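Local coordinates for protein glycoside Hydrolase (Bacteroides plebeius, PDB 5T3B) that is a family 50 glycoside hydrolase from a human gut bacterium and probably cleaves glycosidic bonds in polysaccharides or oligosaccharides, at residues A[281-289]-A[298-309]. Residues are numbered along the deposited sequence; the frame is centred on the assembly and turned at random.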
ATOM      1  N   ALA A 281     -18.961 -24.107   2.604  1.00 14.39           N
ATOM      2  CA  ALA A 281     -17.557 -24.154   2.890  1.00 14.40           C
ATOM      3  C   ALA A 281     -17.240 -23.978   4.385  1.00 13.53           C
ATOM      4  O   ALA A 281     -16.379 -24.685   4.967  1.00 15.30           O
ATOM      5  CB  ALA A 281     -16.778 -23.111   2.097  1.00 15.11           C
ATOM      6  N   ALA A 282     -17.958 -23.055   5.016  1.00 14.48           N
ATOM      7  CA  ALA A 282     -17.783 -22.830   6.432  1.00 15.68           C
ATOM      8  C   ALA A 282     -18.207 -24.043   7.242  1.00 15.79           C
ATOM      9  O   ALA A 282     -17.513 -24.427   8.147  1.00 16.88           O
ATOM     10  CB  ALA A 282     -18.560 -21.608   6.873  1.00 16.25           C
ATOM     11  N   ALA A 283     -19.359 -24.635   6.875  1.00 16.14           N
ATOM     12  CA  ALA A 283     -19.838 -25.787   7.594  1.00 18.62           C
ATOM     13  C   ALA A 283     -18.869 -26.966   7.395  1.00 19.20           C
ATOM     14  O   ALA A 283     -18.615 -27.750   8.337  1.00 23.23           O
ATOM     15  CB  ALA A 283     -21.242 -26.160   7.164  1.00 21.36           C
ATOM     16  N   LYS A 284     -18.358 -27.109   6.180  1.00 17.96           N
ATOM     17  CA  LYS A 284     -17.379 -28.155   5.888  1.00 19.99           C
ATOM     18  C   LYS A 284     -16.096 -27.999   6.725  1.00 18.90           C
ATOM     19  O   LYS A 284     -15.567 -28.981   7.241  1.00 23.42           O
ATOM     20  CB  LYS A 284     -17.053 -28.246   4.399  1.00 23.19           C
ATOM     21  CG  LYS A 284     -16.088 -29.362   4.023  1.00 26.04           C
ATOM     22  CD  LYS A 284     -16.065 -29.574   2.480  1.00 32.29           C
ATOM     23  CE  LYS A 284     -15.555 -30.938   2.012  1.00 37.19           C
ATOM     24  NZ  LYS A 284     -14.395 -31.367   2.796  1.00 44.97           N
ATOM     25  N   PHE A 285     -15.618 -26.774   6.849  1.00 18.55           N
ATOM     26  CA  PHE A 285     -14.447 -26.504   7.603  1.00 18.45           C
ATOM     27  C   PHE A 285     -14.642 -26.943   9.045  1.00 18.25           C
ATOM     28  O   PHE A 285     -13.782 -27.623   9.588  1.00 22.44           O
ATOM     29  CB  PHE A 285     -14.115 -25.024   7.513  1.00 17.23           C
ATOM     30  CG  PHE A 285     -13.065 -24.579   8.453  1.00 15.07           C
ATOM     31  CD1 PHE A 285     -11.746 -24.808   8.150  1.00 19.05           C
ATOM     32  CD2 PHE A 285     -13.384 -23.957   9.648  1.00 16.76           C
ATOM     33  CE1 PHE A 285     -10.738 -24.455   9.035  1.00 16.95           C
ATOM     34  CE2 PHE A 285     -12.373 -23.559  10.489  1.00 18.21           C
ATOM     35  CZ  PHE A 285     -11.069 -23.791  10.174  1.00 16.95           C
ATOM     36  N   MET A 286     -15.766 -26.550   9.649  1.00 19.42           N
ATOM     37  CA  MET A 286     -16.081 -26.968  10.984  1.00 20.36           C
ATOM     38  C   MET A 286     -16.107 -28.498  11.144  1.00 22.52           C
ATOM     39  O   MET A 286     -15.491 -29.081  12.052  1.00 34.62           O
ATOM     40  CB  MET A 286     -17.377 -26.348  11.477  1.00 20.99           C
ATOM     41  CG  MET A 286     -17.319 -24.831  11.636  1.00 24.16           C
ATOM     42  SD  MET A 286     -16.069 -24.272  12.829  1.00 24.19           S
ATOM     43  CE  MET A 286     -16.924 -24.597  14.322  1.00 27.49           C
ATOM     44  N   THR A 287     -16.764 -29.168  10.214  1.00 23.97           N
ATOM     45  CA  THR A 287     -16.897 -30.610  10.306  1.00 27.58           C
ATOM     46  C   THR A 287     -15.518 -31.355  10.178  1.00 32.01           C
ATOM     47  O   THR A 287     -15.224 -32.283  10.885  1.00 52.22           O
ATOM     48  CB  THR A 287     -17.913 -31.113   9.257  1.00 32.46           C
ATOM     49  OG1 THR A 287     -19.157 -30.408   9.455  1.00 36.35           O
ATOM     50  CG2 THR A 287     -18.153 -32.530   9.504  1.00 32.44           C
ATOM     51  N   ASP A 288     -14.725 -30.709   9.273  1.00 32.33           N
ATOM     52  CA  ASP A 288     -13.361 -31.225   9.006  1.00 38.22           C
ATOM     53  C   ASP A 288     -12.466 -31.112  10.232  1.00 36.33           C
ATOM     54  O   ASP A 288     -11.646 -31.970  10.468  1.00 40.78           O
ATOM     55  CB  ASP A 288     -12.650 -30.428   7.885  1.00 43.34           C
ATOM     56  CG  ASP A 288     -13.070 -30.827   6.480  1.00 43.77           C
ATOM     57  OD1 ASP A 288     -13.742 -31.866   6.301  1.00 50.63           O
ATOM     58  OD2 ASP A 288     -12.713 -30.061   5.538  1.00 55.78           O
ATOM     59  N   LYS A 289     -12.645 -30.054  11.007  1.00 45.64           N
ATOM     60  CA  LYS A 289     -11.884 -29.872  12.256  1.00 46.09           C
ATOM     61  C   LYS A 289     -12.523 -30.693  13.419  1.00 46.85           C
ATOM     62  O   LYS A 289     -12.260 -30.410  14.596  1.00 52.87           O
ATOM     63  CB  LYS A 289     -11.811 -28.364  12.620  1.00 38.16           C
ATOM     64  CG  LYS A 289     -11.168 -27.441  11.557  1.00 39.04           C
ATOM     65  CD  LYS A 289      -9.684 -27.689  11.323  1.00 38.97           C
ATOM     66  CE  LYS A 289      -8.892 -27.047  12.421  1.00 41.24           C
ATOM     67  NZ  LYS A 289      -7.427 -27.045  12.188  1.00 37.90           N
ATOM     68  N   VAL A 298     -17.201 -22.043  17.252  1.00 28.97           N
ATOM     69  CA  VAL A 298     -16.210 -21.188  16.568  1.00 24.51           C
ATOM     70  C   VAL A 298     -15.367 -20.477  17.653  1.00 24.11           C
ATOM     71  O   VAL A 298     -15.890 -19.894  18.591  1.00 30.02           O
ATOM     72  CB  VAL A 298     -16.819 -20.104  15.659  1.00 23.98           C
ATOM     73  CG1 VAL A 298     -15.692 -19.259  15.083  1.00 23.21           C
ATOM     74  CG2 VAL A 298     -17.599 -20.703  14.518  1.00 24.79           C
ATOM     75  N   THR A 299     -14.049 -20.531  17.512  1.00 23.59           N
ATOM     76  CA  THR A 299     -13.081 -19.814  18.322  1.00 22.32           C
ATOM     77  C   THR A 299     -12.324 -18.801  17.431  1.00 19.11           C
ATOM     78  O   THR A 299     -12.345 -18.918  16.229  1.00 19.53           O
ATOM     79  CB  THR A 299     -11.987 -20.780  18.845  1.00 21.34           C
ATOM     80  OG1 THR A 299     -11.309 -21.404  17.736  1.00 24.17           O
ATOM     81  CG2 THR A 299     -12.548 -21.846  19.705  1.00 23.42           C
ATOM     82  N   ASP A 300     -11.564 -17.876  18.020  1.00 19.37           N
ATOM     83  CA  ASP A 300     -10.755 -16.923  17.195  1.00 21.12           C
ATOM     84  C   ASP A 300      -9.774 -17.695  16.337  1.00 17.70           C
ATOM     85  O   ASP A 300      -9.551 -17.362  15.186  1.00 18.55           O
ATOM     86  CB  ASP A 300      -9.961 -15.880  18.063  1.00 19.76           C
ATOM     87  CG  ASP A 300     -10.829 -14.698  18.585  1.00 24.08           C
ATOM     88  OD1 ASP A 300     -12.010 -14.567  18.132  1.00 29.42           O
ATOM     89  OD2 ASP A 300     -10.293 -13.925  19.477  1.00 27.21           O
ATOM     90  N   GLU A 301      -9.184 -18.762  16.885  1.00 20.01           N
ATOM     91  CA  GLU A 301      -8.245 -19.599  16.102  1.00 18.52           C
ATOM     92  C   GLU A 301      -8.861 -20.213  14.883  1.00 16.90           C
ATOM     93  O   GLU A 301      -8.300 -20.188  13.795  1.00 18.12           O
ATOM     94  CB  GLU A 301      -7.574 -20.640  16.995  1.00 24.81           C
ATOM     95  CG  GLU A 301      -6.382 -21.313  16.342  1.00 29.36           C
ATOM     96  CD  GLU A 301      -5.211 -20.339  16.012  1.00 31.18           C
ATOM     97  OE1 GLU A 301      -5.196 -19.204  16.515  1.00 51.14           O
ATOM     98  OE2 GLU A 301      -4.285 -20.741  15.293  1.00 47.58           O
ATOM     99  N   LEU A 302     -10.046 -20.788  15.053  1.00 17.77           N
ATOM    100  CA  LEU A 302     -10.767 -21.381  13.948  1.00 18.93           C
ATOM    101  C   LEU A 302     -11.171 -20.359  12.920  1.00 15.00           C
ATOM    102  O   LEU A 302     -11.027 -20.568  11.725  1.00 16.08           O
ATOM    103  CB  LEU A 302     -11.993 -22.179  14.427  1.00 19.76           C
ATOM    104  CG  LEU A 302     -11.711 -23.494  15.140  1.00 21.88           C
ATOM    105  CD1 LEU A 302     -13.041 -24.001  15.676  1.00 25.63           C
ATOM    106  CD2 LEU A 302     -11.076 -24.504  14.167  1.00 25.87           C
ATOM    107  N   ASN A 303     -11.679 -19.251  13.393  1.00 16.70           N
ATOM    108  CA  ASN A 303     -11.994 -18.113  12.529  1.00 15.85           C
ATOM    109  C   ASN A 303     -10.773 -17.669  11.716  1.00 13.64           C
ATOM    110  O   ASN A 303     -10.860 -17.515  10.510  1.00 14.43           O
ATOM    111  CB  ASN A 303     -12.575 -16.942  13.292  1.00 17.21           C
ATOM    112  CG  ASN A 303     -12.889 -15.797  12.359  1.00 20.64           C
ATOM    113  OD1 ASN A 303     -13.663 -15.918  11.412  1.00 19.44           O
ATOM    114  ND2 ASN A 303     -12.248 -14.673  12.608  1.00 20.71           N
ATOM    115  N   ASN A 304      -9.653 -17.514  12.396  1.00 12.82           N
ATOM    116  CA  ASN A 304      -8.469 -17.018  11.739  1.00 12.89           C
ATOM    117  C   ASN A 304      -7.994 -18.002  10.710  1.00 12.14           C
ATOM    118  O   ASN A 304      -7.612 -17.591   9.599  1.00 12.85           O
ATOM    119  CB  ASN A 304      -7.386 -16.677  12.742  1.00 14.12           C
ATOM    120  CG  ASN A 304      -7.723 -15.457  13.550  1.00 16.33           C
ATOM    121  OD1 ASN A 304      -8.636 -14.686  13.222  1.00 17.58           O
ATOM    122  ND2 ASN A 304      -7.093 -15.352  14.690  1.00 20.18           N
ATOM    123  N   GLU A 305      -7.977 -19.304  11.037  1.00 12.94           N
ATOM    124  CA  GLU A 305      -7.622 -20.315  10.071  1.00 14.42           C
ATOM    125  C   GLU A 305      -8.541 -20.338   8.873  1.00 12.36           C
ATOM    126  O   GLU A 305      -8.090 -20.420   7.725  1.00 13.16           O
ATOM    127  CB  GLU A 305      -7.598 -21.696  10.728  1.00 15.94           C
ATOM    128  CG  GLU A 305      -7.051 -22.735   9.787  1.00 19.97           C
ATOM    129  CD  GLU A 305      -6.938 -24.118  10.400  1.00 27.14           C
ATOM    130  OE1 GLU A 305      -7.207 -24.266  11.611  1.00 29.59           O
ATOM    131  OE2 GLU A 305      -6.610 -25.072   9.627  1.00 35.29           O
ATOM    132  N   PHE A 306      -9.843 -20.238   9.125  1.00 13.26           N
ATOM    133  CA  PHE A 306     -10.806 -20.228   8.026  1.00 12.77           C
ATOM    134  C   PHE A 306     -10.596 -19.023   7.102  1.00 10.85           C
ATOM    135  O   PHE A 306     -10.642 -19.159   5.886  1.00 11.80           O
ATOM    136  CB  PHE A 306     -12.255 -20.280   8.542  1.00 13.36           C
ATOM    137  CG  PHE A 306     -13.265 -20.267   7.456  1.00 13.19           C
ATOM    138  CD1 PHE A 306     -13.457 -21.371   6.674  1.00 13.98           C
ATOM    139  CD2 PHE A 306     -13.961 -19.124   7.181  1.00 13.42           C
ATOM    140  CE1 PHE A 306     -14.366 -21.315   5.613  1.00 14.88           C
ATOM    141  CE2 PHE A 306     -14.826 -19.036   6.119  1.00 16.18           C
ATOM    142  CZ  PHE A 306     -15.081 -20.148   5.349  1.00 14.36           C
ATOM    143  N   ALA A 307     -10.388 -17.838   7.709  1.00 12.00           N
ATOM    144  CA  ALA A 307     -10.079 -16.675   6.912  1.00 11.86           C
ATOM    145  C   ALA A 307      -8.838 -16.902   6.031  1.00 10.86           C
ATOM    146  O   ALA A 307      -8.763 -16.445   4.900  1.00 11.88           O
ATOM    147  CB  ALA A 307      -9.933 -15.455   7.833  1.00 12.37           C
ATOM    148  N   GLY A 308      -7.825 -17.570   6.587  1.00 10.83           N
ATOM    149  CA  GLY A 308      -6.651 -17.961   5.837  1.00 11.45           C
ATOM    150  C   GLY A 308      -6.943 -18.855   4.643  1.00 10.91           C
ATOM    151  O   GLY A 308      -6.322 -18.729   3.597  1.00 12.60           O
ATOM    152  N   ILE A 309      -7.862 -19.818   4.804  1.00 11.77           N
ATOM    153  CA  ILE A 309      -8.290 -20.679   3.702  1.00 11.78           C
ATOM    154  C   ILE A 309      -8.950 -19.853   2.613  1.00 11.41           C
ATOM    155  O   ILE A 309      -8.664 -20.020   1.414  1.00 11.88           O
ATOM    156  CB  ILE A 309      -9.248 -21.818   4.184  1.00 14.38           C
ATOM    157  CG1 ILE A 309      -8.425 -22.798   5.030  1.00 16.53           C
ATOM    158  CG2 ILE A 309      -9.944 -22.450   3.012  1.00 16.46           C
ATOM    159  CD1 ILE A 309      -9.279 -23.710   5.813  1.00 20.61           C
TER
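The ring of F285 has F306 over one face and K289 over the other. On the first, CB of F306 makes a CH-pi contact 4.0 Å from the F285 ring centroid, while the F306 ring itself lies obliquely, its plane 54° from that of F285. On the second, CG of K289 lies near the rim. At the edge, near the ring plane, comes CD of E305, with the carboxylate turned almost perpendicular to the ring. CD1 of I309 approaches obliquely, 3.6 Å from CD1 of F285. With CG anti to the backbone N (chi1 169°), F285 reaches across as a knob into the hole formed by L302, E305, F306 and I309, which a flat, rigid ring suits. A leucine here would probably leave a gap beside F306 and lose the CH-pi contact.

K289, just past its helix, bends at chi2 and chi3, so that NZ makes a salt bridge and hydrogen bond to OE1 of E305 (2.8 Å, syn lone pair), pairing opposite charges at the partly exposed edge of the contact; its aliphatic carbons meanwhile pass CD2 of L302. Flexible M286 sets CE 4.0 Å from CG2 of V298, and small A282 lets F306 approach its backbone.

The contact joins the end of helix 277-288 to the start of helix 300-324; segments 281-288 and 300-309 meet at 125°, joined by the loop 289-299. Helix 264-269 packs against A282 and V298, its F268 ring meeting F306, while Y346 of helix 345-354 touches E305.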